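Local structure of subclass B1 metallo-beta-lactamase (Myroides odoratimimus, 6T5L) at residues D100-I105 with N128-S133; E120-L125 with T136-N141. The protein probably hydrolyses beta-lactam antibiotics, carbapenems among them, as a zinc-dependent metallo-beta-lactamase of subclass B1. All coordinates share one frame; numbering follows the deposited sequence.

Interaction 1: D100-I105 with N128-S133; sequences DCIGGI and NGQEFS. With ZN (zinc ion), chain D.
Across this contact the backbones keep apart, with Ile-105 and Phe-132 closest at 8.1 Å between their CA atoms, so Ile-102, Ile-105, Gln-130 and Phe-132 must span the gap with their side chains. Segment 100-105 begins with the aspartate that ends the His-X-His-X-Asp zinc-binding motif of the metallo-beta-lactamase fold (His-96, His-98, Asp-100). A type I turn from Ile-102 to Ile-105, closed by a bond from Ile-105 N to Ile-102 O, brings two isoleucines to face the loop that follows helix 119-127. The helix ends in a Schellman motif, with Gly-129, at positive phi, as the C-prime residue, and the loop runs on from it. Apolar packing centres on Phe-132. Ile-105 crosses it at about a right angle, and with CG1 anti to the backbone N (chi1 -177°) its branch reaches the ring rim: CD1 lies in the ring plane, 3.9 Å from Phe-132 CD1. Ile-102 comes to the same ring obliquely, its CG2 4.3 Å from Phe-132 CE1. Its other branch runs to Gln-130, whose extended chain carries OE1 to within 3.7 Å of Ile-102 CD1, a van der Waals contact at the solvent-exposed side. Asp-100 stands apart from this packing and serves the metal. Its carboxylate binds zinc through OD2 at 2.3 Å, and a water at 2.3 Å from the zinc ion is the fourth ligand, beside Asp-100, Cys-180 SG and His-221 NE2.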
ATOM      1  N   ASP A 100      -6.986   2.274   6.353  1.00 50.48           N
ATOM      2  CA  ASP A 100      -5.735   2.813   5.803  1.00 51.09           C
ATOM      3  C   ASP A 100      -5.379   2.169   4.462  1.00 50.63           C
ATOM      4  O   ASP A 100      -4.218   2.312   3.984  1.00 44.16           O
ATOM      5  CB  ASP A 100      -4.550   2.730   6.809  1.00 52.80           C
ATOM      6  CG  ASP A 100      -4.343   1.346   7.478  1.00 54.59           C
ATOM      7  OD1 ASP A 100      -5.314   0.690   7.920  1.00 54.01           O
ATOM      8  OD2 ASP A 100      -3.174   0.977   7.742  1.00 56.91           O
ATOM      9  N   CYS A 101      -6.370   1.525   3.817  1.00 47.57           N
ATOM     10  CA  CYS A 101      -6.142   1.057   2.457  1.00 43.46           C
ATOM     11  C   CYS A 101      -7.239   1.525   1.512  1.00 41.61           C
ATOM     12  O   CYS A 101      -6.939   1.745   0.333  1.00 38.58           O
ATOM     13  CB  CYS A 101      -6.014  -0.478   2.407  1.00 46.48           C
ATOM     14  SG  CYS A 101      -4.999  -1.193   3.755  1.00 50.96           S
ATOM     15  N   ILE A 102      -8.502   1.694   2.005  1.00 38.52           N
ATOM     16  CA  ILE A 102      -9.620   2.055   1.141  1.00 39.55           C
ATOM     17  C   ILE A 102     -10.372   3.281   1.638  1.00 40.05           C
ATOM     18  O   ILE A 102     -11.479   3.585   1.160  1.00 39.57           O
ATOM     19  CB  ILE A 102     -10.606   0.875   1.003  1.00 44.10           C
ATOM     20  CG1 ILE A 102     -11.119   0.453   2.381  1.00 46.72           C
ATOM     21  CG2 ILE A 102      -9.982  -0.286   0.328  1.00 45.38           C
ATOM     22  CD1 ILE A 102     -12.461  -0.085   2.352  1.00 50.64           C
ATOM     23  N   GLY A 103      -9.786   4.007   2.592  1.00 42.87           N
ATOM     24  CA  GLY A 103     -10.496   5.114   3.221  1.00 41.76           C
ATOM     25  C   GLY A 103     -10.937   6.178   2.232  1.00 42.09           C
ATOM     26  O   GLY A 103     -11.988   6.767   2.408  1.00 43.43           O
ATOM     27  N   GLY A 104     -10.173   6.396   1.145  1.00 41.74           N
ATOM     28  CA  GLY A 104     -10.502   7.434   0.172  1.00 41.67           C
ATOM     29  C   GLY A 104     -11.026   6.858  -1.137  1.00 40.57           C
ATOM     30  O   GLY A 104     -10.897   7.471  -2.220  1.00 37.66           O
ATOM     31  N   ILE A 105     -11.583   5.637  -1.054  1.00 40.93           N
ATOM     32  CA  ILE A 105     -11.974   4.926  -2.258  1.00 44.94           C
ATOM     33  C   ILE A 105     -12.981   5.731  -3.086  1.00 46.31           C
ATOM     34  O   ILE A 105     -12.883   5.775  -4.320  1.00 46.52           O
ATOM     35  CB  ILE A 105     -12.491   3.531  -1.913  1.00 48.32           C
ATOM     36  CG1 ILE A 105     -12.847   2.722  -3.186  1.00 49.23           C
ATOM     37  CG2 ILE A 105     -13.801   3.604  -1.081  1.00 52.65           C
ATOM     38  CD1 ILE A 105     -11.674   2.361  -4.099  1.00 45.35           C
ATOM     39  N   ASN A 128     -17.950  -7.279   6.097  1.00 81.12           N
ATOM     40  CA  ASN A 128     -18.004  -6.118   6.968  1.00 86.92           C
ATOM     41  C   ASN A 128     -18.937  -5.036   6.428  1.00 79.95           C
ATOM     42  O   ASN A 128     -18.871  -3.882   6.871  1.00 75.08           O
ATOM     43  CB  ASN A 128     -16.587  -5.591   7.207  1.00 94.03           C
ATOM     44  CG  ASN A 128     -15.654  -6.673   7.783  1.00100.94           C
ATOM     45  OD1 ASN A 128     -15.583  -7.792   7.274  1.00100.61           O
ATOM     46  ND2 ASN A 128     -14.972  -6.346   8.870  1.00104.00           N
ATOM     47  N   GLY A 129     -19.842  -5.401   5.515  1.00 89.70           N
ATOM     48  CA  GLY A 129     -20.902  -4.517   5.080  1.00 91.16           C
ATOM     49  C   GLY A 129     -20.545  -3.573   3.957  1.00 88.29           C
ATOM     50  O   GLY A 129     -21.407  -2.769   3.551  1.00 86.40           O
ATOM     51  N   GLN A 130     -19.315  -3.629   3.446  1.00 86.32           N
ATOM     52  CA  GLN A 130     -18.879  -2.712   2.412  1.00 85.93           C
ATOM     53  C   GLN A 130     -18.650  -3.433   1.089  1.00 74.68           C
ATOM     54  O   GLN A 130     -18.113  -4.547   1.043  1.00 69.00           O
ATOM     55  CB  GLN A 130     -17.588  -1.980   2.790  1.00 94.16           C
ATOM     56  CG  GLN A 130     -17.423  -1.608   4.238  1.00106.54           C
ATOM     57  CD  GLN A 130     -16.328  -0.569   4.413  1.00114.67           C
ATOM     58  OE1 GLN A 130     -15.975   0.143   3.467  1.00115.73           O
ATOM     59  NE2 GLN A 130     -15.764  -0.497   5.612  1.00119.51           N
ATOM     60  N   GLU A 131     -19.044  -2.760   0.018  1.00 71.71           N
ATOM     61  CA  GLU A 131     -18.790  -3.165  -1.349  1.00 66.76           C
ATOM     62  C   GLU A 131     -18.195  -1.969  -2.078  1.00 64.72           C
ATOM     63  O   GLU A 131     -18.568  -0.822  -1.803  1.00 67.22           O
ATOM     64  CB  GLU A 131     -20.072  -3.557  -2.088  1.00 76.09           C
ATOM     65  CG  GLU A 131     -20.791  -4.785  -1.609  1.00 96.70           C
ATOM     66  CD  GLU A 131     -22.037  -5.065  -2.443  1.00112.26           C
ATOM     67  OE1 GLU A 131     -22.277  -4.340  -3.433  1.00115.16           O
ATOM     68  OE2 GLU A 131     -22.775  -6.013  -2.111  1.00118.09           O
ATOM     69  N   PHE A 132     -17.312  -2.239  -3.035  1.00 62.07           N
ATOM     70  CA  PHE A 132     -16.931  -1.226  -4.013  1.00 63.26           C
ATOM     71  C   PHE A 132     -18.132  -0.846  -4.864  1.00 67.58           C
ATOM     72  O   PHE A 132     -18.926  -1.702  -5.261  1.00 68.57           O
ATOM     73  CB  PHE A 132     -15.793  -1.722  -4.898  1.00 57.20           C
ATOM     74  CG  PHE A 132     -14.558  -2.036  -4.108  1.00 59.26           C
ATOM     75  CD1 PHE A 132     -13.618  -1.049  -3.805  1.00 58.44           C
ATOM     76  CD2 PHE A 132     -14.393  -3.301  -3.564  1.00 61.34           C
ATOM     77  CE1 PHE A 132     -12.483  -1.343  -3.010  1.00 58.42           C
ATOM     78  CE2 PHE A 132     -13.274  -3.592  -2.775  1.00 61.71           C
ATOM     79  CZ  PHE A 132     -12.329  -2.610  -2.503  1.00 60.09           C
ATOM     80  N   SER A 133     -18.264   0.448  -5.120  1.00 68.96           N
ATOM     81  CA  SER A 133     -19.371   0.955  -5.925  1.00 72.87           C
ATOM     82  C   SER A 133     -19.148   0.689  -7.412  1.00 67.31           C
ATOM     83  O   SER A 133     -20.024   0.127  -8.083  1.00 68.71           O
ATOM     84  CB  SER A 133     -19.551   2.445  -5.686  1.00 78.69           C
ATOM     85  OG  SER A 133     -20.147   3.019  -6.823  1.00 84.54           O
TER
HETATM   86 ZN    ZN D 302      -2.113  -0.616   8.925  0.65 49.77          ZN
HETATM   87  O   HOH W   1      -1.200  -1.749  10.722  1.00 62.88           O

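Interaction 2: E120-L125 with T136-N141; sequences ETIELL and TKDFDN
Ile-122 is the side chain that carries helix 119-127 onto strand 137-139, the last two elements of a beta-alpha-beta unit whose first strand, 116-118, runs parallel to and beside 137-139. The CA atoms of Ile-122 and Asp-138 are 8.5 Å apart, and the tight part of the contact lies between these two residues. The isoleucine chain points at the strand with CG1 beside the backbone N (chi1 -62°) and is fully extended beyond it, so that CD1 forms its leading end. This methyl sits over the face of the Asp-138 carboxylate, nearly equidistant from its atoms: 3.3 Å from Asp-138 CG and 3.4 Å from Asp-138 OD2. The two side chains meet at about a right angle, as a methyl laid on a flat group. The carboxylate is steadied from two residues earlier in the chain by Thr-136, whose OG1 gives a 2.6 Å hydrogen bond to the syn lone pair of Asp-138 OD1. That hydroxyl oxygen also touches the isoleucine, Thr-136 OG1 lying 3.7 Å from Ile-122 CD1. Both Ile-122 and Thr-136 pack on Val-117 of strand 116-118, which brings the first strand of the unit into the same patch.

The other end is loose and wet. Near the start of the helix the backbones come nearer still, with 7.5 Å between Glu-120 CA and Asp-140 CA, yet no side chains interlock there. Water stands in for packing: a single molecule lies between Asp-140 O, where its modelled separation is doubtfully short, and the helix backbone, where it accepts from Glu-120 N at 3.0 Å.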
ATOM      1  N   GLU A 120     -10.231 -12.345  -1.907  1.00 48.04           N
ATOM      2  CA  GLU A 120     -10.420 -12.425  -0.455  1.00 52.49           C
ATOM      3  C   GLU A 120     -10.658 -11.041   0.137  1.00 47.20           C
ATOM      4  O   GLU A 120     -11.532 -10.861   0.984  1.00 47.47           O
ATOM      5  CB  GLU A 120      -9.210 -13.091   0.210  1.00 61.36           C
ATOM      6  CG  GLU A 120      -9.548 -13.642   1.587  1.00 77.35           C
ATOM      7  CD  GLU A 120      -8.384 -14.317   2.285  1.00 90.35           C
ATOM      8  OE1 GLU A 120      -8.524 -14.565   3.506  1.00 94.95           O
ATOM      9  OE2 GLU A 120      -7.363 -14.630   1.622  1.00 94.04           O
ATOM     10  N   THR A 121      -9.995 -10.023  -0.393  1.00 43.83           N
ATOM     11  CA  THR A 121     -10.251  -8.673   0.112  1.00 46.64           C
ATOM     12  C   THR A 121     -11.695  -8.252  -0.116  1.00 48.49           C
ATOM     13  O   THR A 121     -12.300  -7.612   0.764  1.00 45.70           O
ATOM     14  CB  THR A 121      -9.308  -7.650  -0.510  1.00 47.13           C
ATOM     15  OG1 THR A 121      -7.977  -7.911  -0.106  1.00 56.70           O
ATOM     16  CG2 THR A 121      -9.697  -6.238  -0.039  1.00 46.54           C
ATOM     17  N   ILE A 122     -12.278  -8.639  -1.268  1.00 51.51           N
ATOM     18  CA  ILE A 122     -13.684  -8.332  -1.564  1.00 50.45           C
ATOM     19  C   ILE A 122     -14.595  -9.033  -0.588  1.00 51.90           C
ATOM     20  O   ILE A 122     -15.602  -8.469  -0.136  1.00 53.58           O
ATOM     21  CB  ILE A 122     -14.043  -8.710  -3.017  1.00 50.99           C
ATOM     22  CG1 ILE A 122     -13.178  -7.878  -3.999  1.00 47.66           C
ATOM     23  CG2 ILE A 122     -15.638  -8.562  -3.344  1.00 48.57           C
ATOM     24  CD1 ILE A 122     -13.459  -8.192  -5.461  1.00 50.82           C
ATOM     25  N   GLU A 123     -14.292 -10.292  -0.290  1.00 54.53           N
ATOM     26  CA  GLU A 123     -15.133 -11.061   0.612  1.00 59.36           C
ATOM     27  C   GLU A 123     -15.111 -10.470   2.022  1.00 58.51           C
ATOM     28  O   GLU A 123     -16.151 -10.339   2.673  1.00 58.13           O
ATOM     29  CB  GLU A 123     -14.665 -12.513   0.607  1.00 68.65           C
ATOM     30  CG  GLU A 123     -15.460 -13.414   1.538  1.00 90.37           C
ATOM     31  CD  GLU A 123     -14.686 -14.643   1.960  1.00105.90           C
ATOM     32  OE1 GLU A 123     -14.664 -14.947   3.174  1.00110.41           O
ATOM     33  OE2 GLU A 123     -14.105 -15.305   1.076  1.00110.52           O
ATOM     34  N   LEU A 124     -13.933 -10.096   2.510  1.00 56.50           N
ATOM     35  CA  LEU A 124     -13.866  -9.543   3.855  1.00 56.86           C
ATOM     36  C   LEU A 124     -14.548  -8.185   3.910  1.00 57.35           C
ATOM     37  O   LEU A 124     -15.224  -7.861   4.882  1.00 60.31           O
ATOM     38  CB  LEU A 124     -12.402  -9.454   4.307  1.00 52.91           C
ATOM     39  CG  LEU A 124     -11.745 -10.840   4.450  1.00 51.96           C
ATOM     40  CD1 LEU A 124     -10.246 -10.738   4.799  1.00 49.85           C
ATOM     41  CD2 LEU A 124     -12.498 -11.684   5.515  1.00 52.55           C
ATOM     42  N   LEU A 125     -14.367  -7.367   2.893  1.00 55.03           N
ATOM     43  CA  LEU A 125     -15.123  -6.123   2.832  1.00 54.71           C
ATOM     44  C   LEU A 125     -16.622  -6.386   2.876  1.00 60.28           C
ATOM     45  O   LEU A 125     -17.360  -5.687   3.587  1.00 63.25           O
ATOM     46  CB  LEU A 125     -14.742  -5.369   1.595  1.00 56.59           C
ATOM     47  CG  LEU A 125     -13.573  -4.427   1.865  1.00 58.19           C
ATOM     48  CD1 LEU A 125     -13.094  -3.943   0.494  1.00 57.58           C
ATOM     49  CD2 LEU A 125     -14.015  -3.316   2.817  1.00 59.79           C
ATOM     50  N   THR A 136     -14.957  -3.746  -9.923  1.00 46.70           N
ATOM     51  CA  THR A 136     -13.535  -3.953  -9.708  1.00 44.04           C
ATOM     52  C   THR A 136     -12.956  -4.958 -10.718  1.00 46.80           C
ATOM     53  O   THR A 136     -13.668  -5.745 -11.333  1.00 49.01           O
ATOM     54  CB  THR A 136     -13.302  -4.477  -8.272  1.00 47.94           C
ATOM     55  OG1 THR A 136     -14.091  -5.665  -8.067  1.00 48.32           O
ATOM     56  CG2 THR A 136     -13.709  -3.429  -7.218  1.00 50.85           C
ATOM     57  N   LYS A 137     -11.641  -4.921 -10.871  1.00 46.52           N
ATOM     58  CA  LYS A 137     -10.896  -5.973 -11.552  1.00 48.84           C
ATOM     59  C   LYS A 137     -10.264  -6.828 -10.458  1.00 48.64           C
ATOM     60  O   LYS A 137      -9.562  -6.299  -9.591  1.00 45.41           O
ATOM     61  CB  LYS A 137      -9.861  -5.386 -12.527  1.00 47.61           C
ATOM     62  CG  LYS A 137     -10.538  -5.211 -13.905  1.00 56.59           C
ATOM     63  CD  LYS A 137      -9.817  -4.325 -14.869  1.00 71.03           C
ATOM     64  CE  LYS A 137     -10.306  -4.624 -16.278  1.00 82.38           C
ATOM     65  NZ  LYS A 137     -10.017  -3.560 -17.264  1.00 85.81           N
ATOM     66  N   ASP A 138     -10.591  -8.119 -10.431  1.00 52.69           N
ATOM     67  CA  ASP A 138     -10.293  -8.972  -9.281  1.00 55.94           C
ATOM     68  C   ASP A 138      -9.164  -9.952  -9.564  1.00 54.83           C
ATOM     69  O   ASP A 138      -8.997 -10.408 -10.688  1.00 54.14           O
ATOM     70  CB  ASP A 138     -11.526  -9.769  -8.853  1.00 61.57           C
ATOM     71  CG  ASP A 138     -12.740  -8.883  -8.650  1.00 63.23           C
ATOM     72  OD1 ASP A 138     -12.552  -7.649  -8.545  1.00 61.61           O
ATOM     73  OD2 ASP A 138     -13.861  -9.418  -8.580  1.00 63.66           O
ATOM     74  N   PHE A 139      -8.421 -10.335  -8.531  1.00 55.20           N
ATOM     75  CA  PHE A 139      -7.374 -11.313  -8.747  1.00 52.82           C
ATOM     76  C   PHE A 139      -7.308 -12.260  -7.565  1.00 51.25           C
ATOM     77  O   PHE A 139      -7.678 -11.914  -6.439  1.00 46.94           O
ATOM     78  CB  PHE A 139      -6.009 -10.641  -8.997  1.00 52.66           C
ATOM     79  CG  PHE A 139      -5.468  -9.814  -7.830  1.00 48.30           C
ATOM     80  CD1 PHE A 139      -5.818  -8.506  -7.678  1.00 43.53           C
ATOM     81  CD2 PHE A 139      -4.599 -10.376  -6.899  1.00 47.59           C
ATOM     82  CE1 PHE A 139      -5.332  -7.730  -6.634  1.00 42.79           C
ATOM     83  CE2 PHE A 139      -4.095  -9.605  -5.861  1.00 45.79           C
ATOM     84  CZ  PHE A 139      -4.451  -8.279  -5.742  1.00 45.11           C
ATOM     85  N   ASP A 140      -6.894 -13.490  -7.840  1.00 56.44           N
ATOM     86  CA  ASP A 140      -6.892 -14.471  -6.765  1.00 59.09           C
ATOM     87  C   ASP A 140      -5.684 -14.236  -5.870  1.00 58.48           C
ATOM     88  O   ASP A 140      -5.821 -13.836  -4.705  1.00 58.32           O
ATOM     89  CB  ASP A 140      -6.890 -15.879  -7.358  1.00 63.67           C
ATOM     90  CG  ASP A 140      -8.217 -16.212  -7.997  1.00 67.41           C
ATOM     91  OD1 ASP A 140      -9.194 -16.324  -7.237  1.00 66.74           O
ATOM     92  OD2 ASP A 140      -8.295 -16.319  -9.249  1.00 70.37           O
ATOM     93  N   ASN A 141      -4.504 -14.411  -6.434  1.00 55.13           N
ATOM     94  CA  ASN A 141      -3.269 -14.432  -5.666  1.00 57.20           C
ATOM     95  C   ASN A 141      -2.228 -13.484  -6.202  1.00 54.48           C
ATOM     96  O   ASN A 141      -1.297 -13.147  -5.470  1.00 54.34           O
ATOM     97  CB  ASN A 141      -2.638 -15.827  -5.671  1.00 57.50           C
ATOM     98  CG  ASN A 141      -3.557 -16.885  -5.120  1.00 60.24           C
ATOM     99  OD1 ASN A 141      -3.732 -17.946  -5.742  1.00 60.61           O
ATOM    100  ND2 ASN A 141      -4.133 -16.630  -3.919  1.00 58.08           N
TER
HETATM  101  O   HOH W   2      -7.735 -13.519  -3.154  1.00 49.75           O

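Overall arrangement
Helix 119-127 is common ground for the two contacts, which lie on the same side of the molecule with centres about 12 Å apart. Interaction 1 is partly buried and mainly apolar, linking the turn just after the zinc ligand Asp-100 to the loop leaving the helix; interaction 2 is a surface contact in which the same helix meets its following strand through one methyl, a carboxylate and a water. Leu-125 joins them: its CD1 is 3.3 Å from Phe-132 CE2, its CD2 packs on Ile-102, and its O probably accepts a hydrogen bond from Gln-130 N. Along the chain the segments alternate, so each contact spans part of the other, and only interaction 1 includes a metal ligand.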